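Local coordinates for transcriptional regulatory protein FIXJ (Sinorhizobium meliloti, PDB 1DCK) that switches on nitrogen-fixation genes when activated by FixL, inducing expression of nifA and fixK, its receiver domain being the part present, at residues Leu51-Arg56 against Ser78-Gly83; Asp3-Ile8 against Gly27-Met32; Thr82-Val87 against Phe101-Phe106. The protein carries 2 engineered substitutions. All coordinates share one frame; numbering follows the deposited sequence.

Interaction 1 of 3, residues Leu51-Arg56 against Ser78-Gly83; sequences LVTDLR and SIVITG. With MN (manganese (II) ion), chain C.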
loop_
_atom_site.group_PDB
_atom_site.type_symbol
_atom_site.label_atom_id
_atom_site.label_comp_id
_atom_site.label_asym_id
_atom_site.label_seq_id
_atom_site.Cartn_x
_atom_site.Cartn_y
_atom_site.Cartn_z
ATOM N N LEU A 51 2.980 -2.833 -2.056
ATOM C CA LEU A 51 2.546 -1.465 -1.747
ATOM C C LEU A 51 1.392 -1.429 -0.729
ATOM O O LEU A 51 0.459 -2.211 -0.820
ATOM C CB LEU A 51 2.088 -0.761 -3.025
ATOM C CG LEU A 51 1.329 0.571 -2.896
ATOM C CD1 LEU A 51 2.245 1.666 -2.370
ATOM C CD2 LEU A 51 0.799 0.955 -4.290
ATOM N N VAL A 52 1.503 -0.566 0.270
ATOM C CA VAL A 52 0.443 -0.384 1.242
ATOM C C VAL A 52 0.126 1.104 1.081
ATOM O O VAL A 52 0.955 1.966 1.405
ATOM C CB VAL A 52 0.889 -0.662 2.687
ATOM C CG1 VAL A 52 -0.298 -0.449 3.644
ATOM C CG2 VAL A 52 1.361 -2.114 2.808
ATOM N N THR A 53 -1.040 1.402 0.513
ATOM C CA THR A 53 -1.407 2.797 0.291
ATOM C C THR A 53 -2.704 3.235 0.918
ATOM O O THR A 53 -3.625 2.440 1.112
ATOM C CB THR A 53 -1.456 3.158 -1.234
ATOM O OG1 THR A 53 -1.999 4.478 -1.393
ATOM C CG2 THR A 53 -2.316 2.199 -1.998
ATOM N N ASP A 54 -2.764 4.509 1.284
ATOM C CA ASP A 54 -3.995 5.032 1.834
ATOM C C ASP A 54 -4.916 5.326 0.633
ATOM O O ASP A 54 -4.434 5.519 -0.490
ATOM C CB ASP A 54 -3.724 6.282 2.649
ATOM C CG ASP A 54 -4.956 6.771 3.366
ATOM O OD1 ASP A 54 -5.535 7.738 2.864
ATOM O OD2 ASP A 54 -5.377 6.161 4.386
ATOM N N LEU A 55 -6.230 5.315 0.839
ATOM C CA LEU A 55 -7.143 5.586 -0.277
ATOM C C LEU A 55 -7.454 7.078 -0.414
ATOM O O LEU A 55 -7.160 7.686 -1.449
ATOM C CB LEU A 55 -8.441 4.788 -0.144
ATOM C CG LEU A 55 -9.175 4.632 -1.484
ATOM C CD1 LEU A 55 -10.081 3.428 -1.393
ATOM C CD2 LEU A 55 -9.970 5.890 -1.897
ATOM N N ARG A 56 -8.062 7.656 0.617
ATOM C CA ARG A 56 -8.414 9.076 0.582
ATOM C C ARG A 56 -7.202 10.003 0.726
ATOM O O ARG A 56 -6.778 10.309 1.823
ATOM C CB ARG A 56 -9.470 9.392 1.657
ATOM N N SER A 78 -0.837 -4.773 -4.139
ATOM C CA SER A 78 -1.219 -3.677 -3.273
ATOM C C SER A 78 -2.290 -3.986 -2.234
ATOM O O SER A 78 -3.201 -4.776 -2.473
ATOM C CB SER A 78 -1.699 -2.502 -4.109
ATOM O OG SER A 78 -2.153 -1.474 -3.251
ATOM N N ILE A 79 -2.154 -3.330 -1.083
ATOM C CA ILE A 79 -3.105 -3.438 0.010
ATOM C C ILE A 79 -3.596 -1.987 0.101
ATOM O O ILE A 79 -2.788 -1.060 0.067
ATOM C CB ILE A 79 -2.434 -3.830 1.360
ATOM C CG1 ILE A 79 -1.852 -5.247 1.309
ATOM C CG2 ILE A 79 -3.416 -3.711 2.489
ATOM C CD1 ILE A 79 -2.778 -6.245 0.679
ATOM N N VAL A 80 -4.905 -1.773 0.160
ATOM C CA VAL A 80 -5.404 -0.395 0.245
ATOM C C VAL A 80 -6.055 -0.169 1.601
ATOM O O VAL A 80 -6.864 -0.967 2.040
ATOM C CB VAL A 80 -6.390 -0.061 -0.927
ATOM C CG1 VAL A 80 -7.004 1.328 -0.750
ATOM C CG2 VAL A 80 -5.651 -0.110 -2.257
ATOM N N ILE A 81 -5.607 0.858 2.313
ATOM C CA ILE A 81 -6.172 1.185 3.621
ATOM C C ILE A 81 -7.331 2.167 3.376
ATOM O O ILE A 81 -7.139 3.246 2.821
ATOM C CB ILE A 81 -5.108 1.821 4.544
ATOM C CG1 ILE A 81 -3.983 0.811 4.817
ATOM C CG2 ILE A 81 -5.755 2.269 5.842
ATOM C CD1 ILE A 81 -2.813 1.362 5.665
ATOM N N THR A 82 -8.531 1.788 3.784
ATOM C CA THR A 82 -9.696 2.625 3.543
ATOM C C THR A 82 -10.250 3.233 4.821
ATOM O O THR A 82 -10.063 2.692 5.918
ATOM C CB THR A 82 -10.797 1.804 2.825
ATOM O OG1 THR A 82 -11.134 0.662 3.631
ATOM C CG2 THR A 82 -10.272 1.287 1.462
ATOM N N GLY A 83 -10.915 4.377 4.661
ATOM C CA GLY A 83 -11.503 5.061 5.796
ATOM C C GLY A 83 -12.520 4.227 6.552
ATOM O O GLY A 83 -13.173 3.346 5.995
HETATM MN MN MN C . -5.974 9.944 4.028
HETATM O O HOH W 1 -4.730 9.037 6.017
#
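The central beta-alpha-beta unit of the receiver domain, in which helix 62-71 connects two neighbouring parallel strands, brings Leu-51 to Asp-54 beside Ser-78 to Ile-81. The ladder alternates: Ile-79 N donates to Leu-51 O, Thr-53 N to Ile-79 O at 3.1 Å, and Ile-81 N to Thr-53 O at 2.8 Å, this last nearly straight. Past the first strand's end, the bond from Leu-55 N to Ile-81 O is bent and weak. On one side of the sheet Val-52 CG1 lies against Ile-81 CD1 at 3.7 Å; on the other, Thr-53 CG2 meets Ser-78 OG, and the sheet rests on helix 62-71 through Leu-65 and Leu-66. Leu-55 leans over the second strand, its CD1 touching both Thr-82 CG2 (3.6 Å) and Val-80 CG1. Asp-54 extends its carboxylate past the strand end, with CG anti to the backbone N (chi1 -174°), and OD1 binds manganese at 2.5 Å. Arg-56 O, Asp-11 OD1 and a water also hold the ion, while OD2 faces Lys-104 in a long, weak ion pair. A metal-bound aspartate at the C-terminal end of a central parallel strand marks the phosphoacceptor site of CheY-like receivers, and Asp-54 is the predicted phosphorylation site.

Interaction 2 of 3, residues Asp3-Ile8 against Gly27-Met32; sequences DYTVHI and GFAVKM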
loop_
_atom_site.group_PDB
_atom_site.type_symbol
_atom_site.label_atom_id
_atom_site.label_comp_id
_atom_site.label_asym_id
_atom_site.label_seq_id
_atom_site.Cartn_x
_atom_site.Cartn_y
_atom_site.Cartn_z
ATOM N N ASP A 3 13.063 -11.692 0.605
ATOM C CA ASP A 3 13.537 -10.342 0.874
ATOM C C ASP A 3 12.740 -9.354 0.038
ATOM O O ASP A 3 13.174 -8.947 -1.036
ATOM C CB ASP A 3 15.039 -10.219 0.562
ATOM C CG ASP A 3 15.643 -8.854 0.971
ATOM O OD1 ASP A 3 15.113 -8.150 1.867
ATOM O OD2 ASP A 3 16.686 -8.491 0.395
ATOM N N TYR A 4 11.532 -9.038 0.481
ATOM C CA TYR A 4 10.730 -8.076 -0.252
ATOM C C TYR A 4 10.677 -6.779 0.541
ATOM O O TYR A 4 11.045 -6.744 1.734
ATOM C CB TYR A 4 9.322 -8.624 -0.565
ATOM C CG TYR A 4 8.483 -9.011 0.641
ATOM C CD1 TYR A 4 8.476 -10.320 1.114
ATOM C CD2 TYR A 4 7.673 -8.070 1.288
ATOM C CE1 TYR A 4 7.669 -10.690 2.217
ATOM C CE2 TYR A 4 6.876 -8.420 2.380
ATOM C CZ TYR A 4 6.882 -9.744 2.838
ATOM O OH TYR A 4 6.090 -10.125 3.914
ATOM N N THR A 5 10.320 -5.696 -0.140
ATOM C CA THR A 5 10.215 -4.393 0.524
ATOM C C THR A 5 8.772 -3.919 0.572
ATOM O O THR A 5 8.043 -4.040 -0.418
ATOM C CB THR A 5 11.092 -3.333 -0.168
ATOM O OG1 THR A 5 12.465 -3.697 0.006
ATOM C CG2 THR A 5 10.871 -1.929 0.447
ATOM N N VAL A 6 8.369 -3.398 1.727
ATOM C CA VAL A 6 7.015 -2.904 1.892
ATOM C C VAL A 6 7.057 -1.385 1.632
ATOM O O VAL A 6 7.702 -0.644 2.382
ATOM C CB VAL A 6 6.513 -3.166 3.347
ATOM C CG1 VAL A 6 5.065 -2.629 3.538
ATOM C CG2 VAL A 6 6.588 -4.672 3.685
ATOM N N HIS A 7 6.405 -0.939 0.561
ATOM C CA HIS A 7 6.347 0.492 0.209
ATOM C C HIS A 7 5.089 1.109 0.807
ATOM O O HIS A 7 3.974 0.591 0.648
ATOM C CB HIS A 7 6.403 0.675 -1.330
ATOM C CG HIS A 7 7.664 0.148 -1.940
ATOM N ND1 HIS A 7 8.817 0.895 -2.033
ATOM C CD2 HIS A 7 7.989 -1.098 -2.370
ATOM C CE1 HIS A 7 9.800 0.136 -2.481
ATOM N NE2 HIS A 7 9.324 -1.083 -2.692
ATOM N N ILE A 8 5.266 2.179 1.554
ATOM C CA ILE A 8 4.143 2.819 2.219
ATOM C C ILE A 8 3.849 4.214 1.633
ATOM O O ILE A 8 4.755 5.007 1.391
ATOM C CB ILE A 8 4.435 2.963 3.736
ATOM C CG1 ILE A 8 4.711 1.577 4.353
ATOM C CG2 ILE A 8 3.261 3.670 4.467
ATOM C CD1 ILE A 8 5.194 1.675 5.754
ATOM N N GLY A 27 10.606 -6.390 11.816
ATOM C CA GLY A 27 11.544 -6.990 10.878
ATOM C C GLY A 27 11.306 -6.855 9.379
ATOM O O GLY A 27 12.004 -7.488 8.595
ATOM N N PHE A 28 10.326 -6.069 8.955
ATOM C CA PHE A 28 10.107 -5.917 7.507
ATOM C C PHE A 28 11.063 -4.873 6.925
ATOM O O PHE A 28 11.493 -3.954 7.627
ATOM C CB PHE A 28 8.688 -5.424 7.203
ATOM C CG PHE A 28 7.609 -6.416 7.497
ATOM C CD1 PHE A 28 7.083 -6.534 8.790
ATOM C CD2 PHE A 28 7.096 -7.216 6.486
ATOM C CE1 PHE A 28 6.055 -7.438 9.066
ATOM C CE2 PHE A 28 6.065 -8.130 6.744
ATOM C CZ PHE A 28 5.545 -8.238 8.037
ATOM N N ALA A 29 11.422 -5.037 5.655
ATOM C CA ALA A 29 12.220 -4.021 4.970
ATOM C C ALA A 29 11.101 -3.055 4.554
ATOM O O ALA A 29 10.096 -3.467 3.945
ATOM C CB ALA A 29 12.919 -4.603 3.754
ATOM N N VAL A 30 11.245 -1.792 4.929
ATOM C CA VAL A 30 10.211 -0.805 4.666
ATOM C C VAL A 30 10.735 0.466 4.026
ATOM O O VAL A 30 11.808 0.930 4.361
ATOM C CB VAL A 30 9.531 -0.391 6.014
ATOM C CG1 VAL A 30 8.515 0.712 5.779
ATOM C CG2 VAL A 30 8.853 -1.580 6.675
ATOM N N LYS A 31 9.960 1.032 3.114
ATOM C CA LYS A 31 10.331 2.285 2.467
ATOM C C LYS A 31 9.099 3.208 2.467
ATOM O O LYS A 31 8.038 2.839 1.939
ATOM C CB LYS A 31 10.797 2.045 1.016
ATOM C CG LYS A 31 11.268 3.327 0.300
ATOM C CD LYS A 31 11.816 3.027 -1.089
ATOM C CE LYS A 31 12.279 4.300 -1.840
ATOM N NZ LYS A 31 13.584 4.871 -1.394
ATOM N N MET A 32 9.237 4.375 3.088
ATOM C CA MET A 32 8.174 5.373 3.167
ATOM C C MET A 32 8.289 6.359 2.008
ATOM O O MET A 32 9.357 6.920 1.776
ATOM C CB MET A 32 8.311 6.198 4.463
ATOM C CG MET A 32 7.255 5.961 5.514
ATOM S SD MET A 32 7.237 7.273 6.793
ATOM C CE MET A 32 8.935 7.100 7.483
HETATM O O HOH W 2 10.217 -7.341 4.448
#
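Val-6 is gripped at both backbone polar groups by the edge strand: its N donates to Ala-29 O at 2.8 Å, and its O accepts from Lys-31 N at 2.9 Å. Ile-8 N continues the parallel ladder to Lys-31 O. The backbones of Thr-5 and His-7 instead bond Asn-48, Val-50 and Val-52. Ahead of the first direct bond, a water donates to Tyr-4 O and accepts from Ala-29 N. The OH of Tyr-4 reaches the ring edge of Phe-28 at CE2, 3.5 Å away; Val-6 CG2 touches Phe-28 CD2. Further along the same side, Ile-8 CD1 presses tightly on Val-30 CG1 at 3.5 Å. On the other side Lys-31, its CG standing opposite the backbone N (chi1 -177°), passes the ring edge of His-7, CD 3.8 Å from CE1; Thr-5 CG2 sits over one face of that ring, toward its rim. His-7 ND1 is hydrogen-bonded to His-33 NE2, and Lys-31 makes a cation-pi contact with Phe-42. A leucine in place of His-7 would probably leave His-33 without this mate and Lys-31 CD without its ring-edge contact. Direct bonds and one water thus satisfy the facing main chain, while the polar ends of His-7 and Lys-31 rely on partners beyond it.

Interaction 3 of 3, residues Thr82-Val87 against Phe101-Phe106; sequences TGHGDV and FIEKPF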
loop_
_atom_site.group_PDB
_atom_site.type_symbol
_atom_site.label_atom_id
_atom_site.label_comp_id
_atom_site.label_asym_id
_atom_site.label_seq_id
_atom_site.Cartn_x
_atom_site.Cartn_y
_atom_site.Cartn_z
ATOM N N THR A 82 -8.531 1.788 3.784
ATOM C CA THR A 82 -9.696 2.625 3.543
ATOM C C THR A 82 -10.250 3.233 4.821
ATOM O O THR A 82 -10.063 2.692 5.918
ATOM C CB THR A 82 -10.797 1.804 2.825
ATOM O OG1 THR A 82 -11.134 0.662 3.631
ATOM C CG2 THR A 82 -10.272 1.287 1.462
ATOM N N GLY A 83 -10.915 4.377 4.661
ATOM C CA GLY A 83 -11.503 5.061 5.796
ATOM C C GLY A 83 -12.520 4.227 6.552
ATOM O O GLY A 83 -13.173 3.346 5.995
ATOM N N HIS A 84 -12.627 4.498 7.846
ATOM C CA HIS A 84 -13.559 3.789 8.706
ATOM C C HIS A 84 -14.977 3.794 8.126
ATOM O O HIS A 84 -15.525 4.857 7.807
ATOM C CB HIS A 84 -13.566 4.408 10.107
ATOM C CG HIS A 84 -14.484 3.711 11.062
ATOM N ND1 HIS A 84 -14.227 2.448 11.552
ATOM C CD2 HIS A 84 -15.687 4.076 11.570
ATOM C CE1 HIS A 84 -15.235 2.062 12.317
ATOM N NE2 HIS A 84 -16.133 3.031 12.344
ATOM N N GLY A 85 -15.529 2.595 7.936
ATOM C CA GLY A 85 -16.876 2.442 7.413
ATOM C C GLY A 85 -17.126 3.012 6.027
ATOM O O GLY A 85 -18.262 3.346 5.703
ATOM N N ASP A 86 -16.075 3.172 5.222
ATOM C CA ASP A 86 -16.227 3.706 3.856
ATOM C C ASP A 86 -16.332 2.535 2.866
ATOM O O ASP A 86 -15.318 2.033 2.381
ATOM C CB ASP A 86 -15.040 4.612 3.494
ATOM C CG ASP A 86 -15.261 5.402 2.199
ATOM O OD1 ASP A 86 -16.213 5.096 1.448
ATOM O OD2 ASP A 86 -14.473 6.344 1.930
ATOM N N VAL A 87 -17.561 2.116 2.573
ATOM C CA VAL A 87 -17.803 1.007 1.664
ATOM C C VAL A 87 -17.453 1.277 0.193
ATOM O O VAL A 87 -16.810 0.440 -0.444
ATOM C CB VAL A 87 -19.268 0.515 1.756
ATOM C CG1 VAL A 87 -19.484 -0.671 0.848
ATOM C CG2 VAL A 87 -19.636 0.179 3.199
ATOM N N PHE A 101 -8.110 -4.936 0.986
ATOM C CA PHE A 101 -8.313 -3.650 1.623
ATOM C C PHE A 101 -8.198 -3.921 3.126
ATOM O O PHE A 101 -8.370 -5.055 3.592
ATOM C CB PHE A 101 -9.717 -3.085 1.329
ATOM C CG PHE A 101 -10.820 -3.766 2.103
ATOM C CD1 PHE A 101 -11.277 -3.235 3.318
ATOM C CD2 PHE A 101 -11.355 -4.961 1.654
ATOM C CE1 PHE A 101 -12.250 -3.899 4.070
ATOM C CE2 PHE A 101 -12.327 -5.634 2.392
ATOM C CZ PHE A 101 -12.776 -5.109 3.597
ATOM N N ILE A 102 -7.949 -2.858 3.869
ATOM C CA ILE A 102 -7.858 -2.909 5.316
ATOM C C ILE A 102 -8.582 -1.642 5.795
ATOM O O ILE A 102 -8.334 -0.527 5.314
ATOM C CB ILE A 102 -6.393 -2.875 5.829
ATOM C CG1 ILE A 102 -5.590 -4.035 5.244
ATOM C CG2 ILE A 102 -6.363 -2.951 7.359
ATOM C CD1 ILE A 102 -6.179 -5.450 5.565
ATOM N N GLU A 103 -9.518 -1.845 6.703
ATOM C CA GLU A 103 -10.303 -0.763 7.280
ATOM C C GLU A 103 -9.587 -0.274 8.531
ATOM O O GLU A 103 -9.127 -1.076 9.344
ATOM C CB GLU A 103 -11.716 -1.284 7.633
ATOM C CG GLU A 103 -12.771 -0.188 7.866
ATOM C CD GLU A 103 -14.171 -0.758 8.137
ATOM O OE1 GLU A 103 -14.391 -1.971 7.921
ATOM O OE2 GLU A 103 -15.047 0.013 8.573
ATOM N N LYS A 104 -9.376 1.033 8.619
ATOM C CA LYS A 104 -8.731 1.608 9.796
ATOM C C LYS A 104 -9.797 2.086 10.807
ATOM O O LYS A 104 -10.964 2.220 10.446
ATOM C CB LYS A 104 -7.791 2.749 9.405
ATOM C CG LYS A 104 -8.372 3.868 8.553
ATOM C CD LYS A 104 -7.311 4.960 8.433
ATOM C CE LYS A 104 -7.739 6.124 7.559
ATOM N NZ LYS A 104 -6.609 7.100 7.423
ATOM N N PRO A 105 -9.464 2.088 12.115
ATOM C CA PRO A 105 -8.189 1.677 12.721
ATOM C C PRO A 105 -8.056 0.157 12.544
ATOM O O PRO A 105 -9.069 -0.537 12.457
ATOM C CB PRO A 105 -8.382 2.013 14.206
ATOM C CG PRO A 105 -9.496 3.076 14.191
ATOM C CD PRO A 105 -10.416 2.542 13.139
ATOM N N PHE A 106 -6.823 -0.344 12.521
ATOM C CA PHE A 106 -6.562 -1.775 12.349
ATOM C C PHE A 106 -5.527 -2.275 13.335
ATOM O O PHE A 106 -4.725 -1.494 13.831
ATOM C CB PHE A 106 -6.071 -2.057 10.923
ATOM C CG PHE A 106 -4.925 -1.186 10.498
ATOM C CD1 PHE A 106 -3.619 -1.459 10.926
ATOM C CD2 PHE A 106 -5.145 -0.079 9.698
ATOM C CE1 PHE A 106 -2.559 -0.640 10.565
ATOM C CE2 PHE A 106 -4.077 0.763 9.325
ATOM C CZ PHE A 106 -2.788 0.477 9.760
#
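Strand pairing between the two segments is brief, their end-to-end directions lying 66° apart: Thr-82 forms a parallel bridge with Glu-103, its N donating to Ile-102 O at 2.8 Å and its O accepting from Lys-104 N at 3.2 Å, and there regular pairing stops. Gly-83 to Asp-86 fold into a type II turn, closed by Asp-86 N to Gly-83 O, and Asp-86 is the N-cap of the next helix. Glu-103 reaches across to the turn, its CG anti to the backbone N (chi1 -163°) and its OE2 2.7 Å from Gly-85 N, which meets the anti side of the carboxylate, 28° out of plane. His-84 points its ring edge at Lys-104 O, in plane, but the bond from ND1 is long and weak; Pro-105, after a cis peptide bond, adds a light contact at CD. Lys-104 lays CG against Thr-82 O at 3.3 Å, and its extended chain sends NZ toward the metal site, where Glu-12 is a further long, weak ion partner. A lysine before a cis-proline, directed at the predicted phosphoacceptor across from a threonine ending the neighbouring strand, is the active-site arrangement of response regulator receivers.

All three contacts belong to one five-stranded parallel sheet, in the order 29-33, 5-9, 49-54, 78-82, 100-103. Interaction 2 comes first along the chain and joins the first two of these strands; interaction 1 follows at the middle. The centres of interactions 1 and 2 are about 15 Å apart. Interaction 3 begins on residues where interaction 1 ends, and the centres of interactions 1 and 3 are about 9 Å apart. Interactions 2 and 3 do not touch, their centres lying about 21 Å apart on opposite sides of the chain's centre. Val-52 N to His-7 O probably bonds interaction 1 to interaction 2, as Ile-102 N to Val-80 O does toward interaction 3. The sheet thus carries the metal-binding aspartate and the lysine on adjoining parts of one framework.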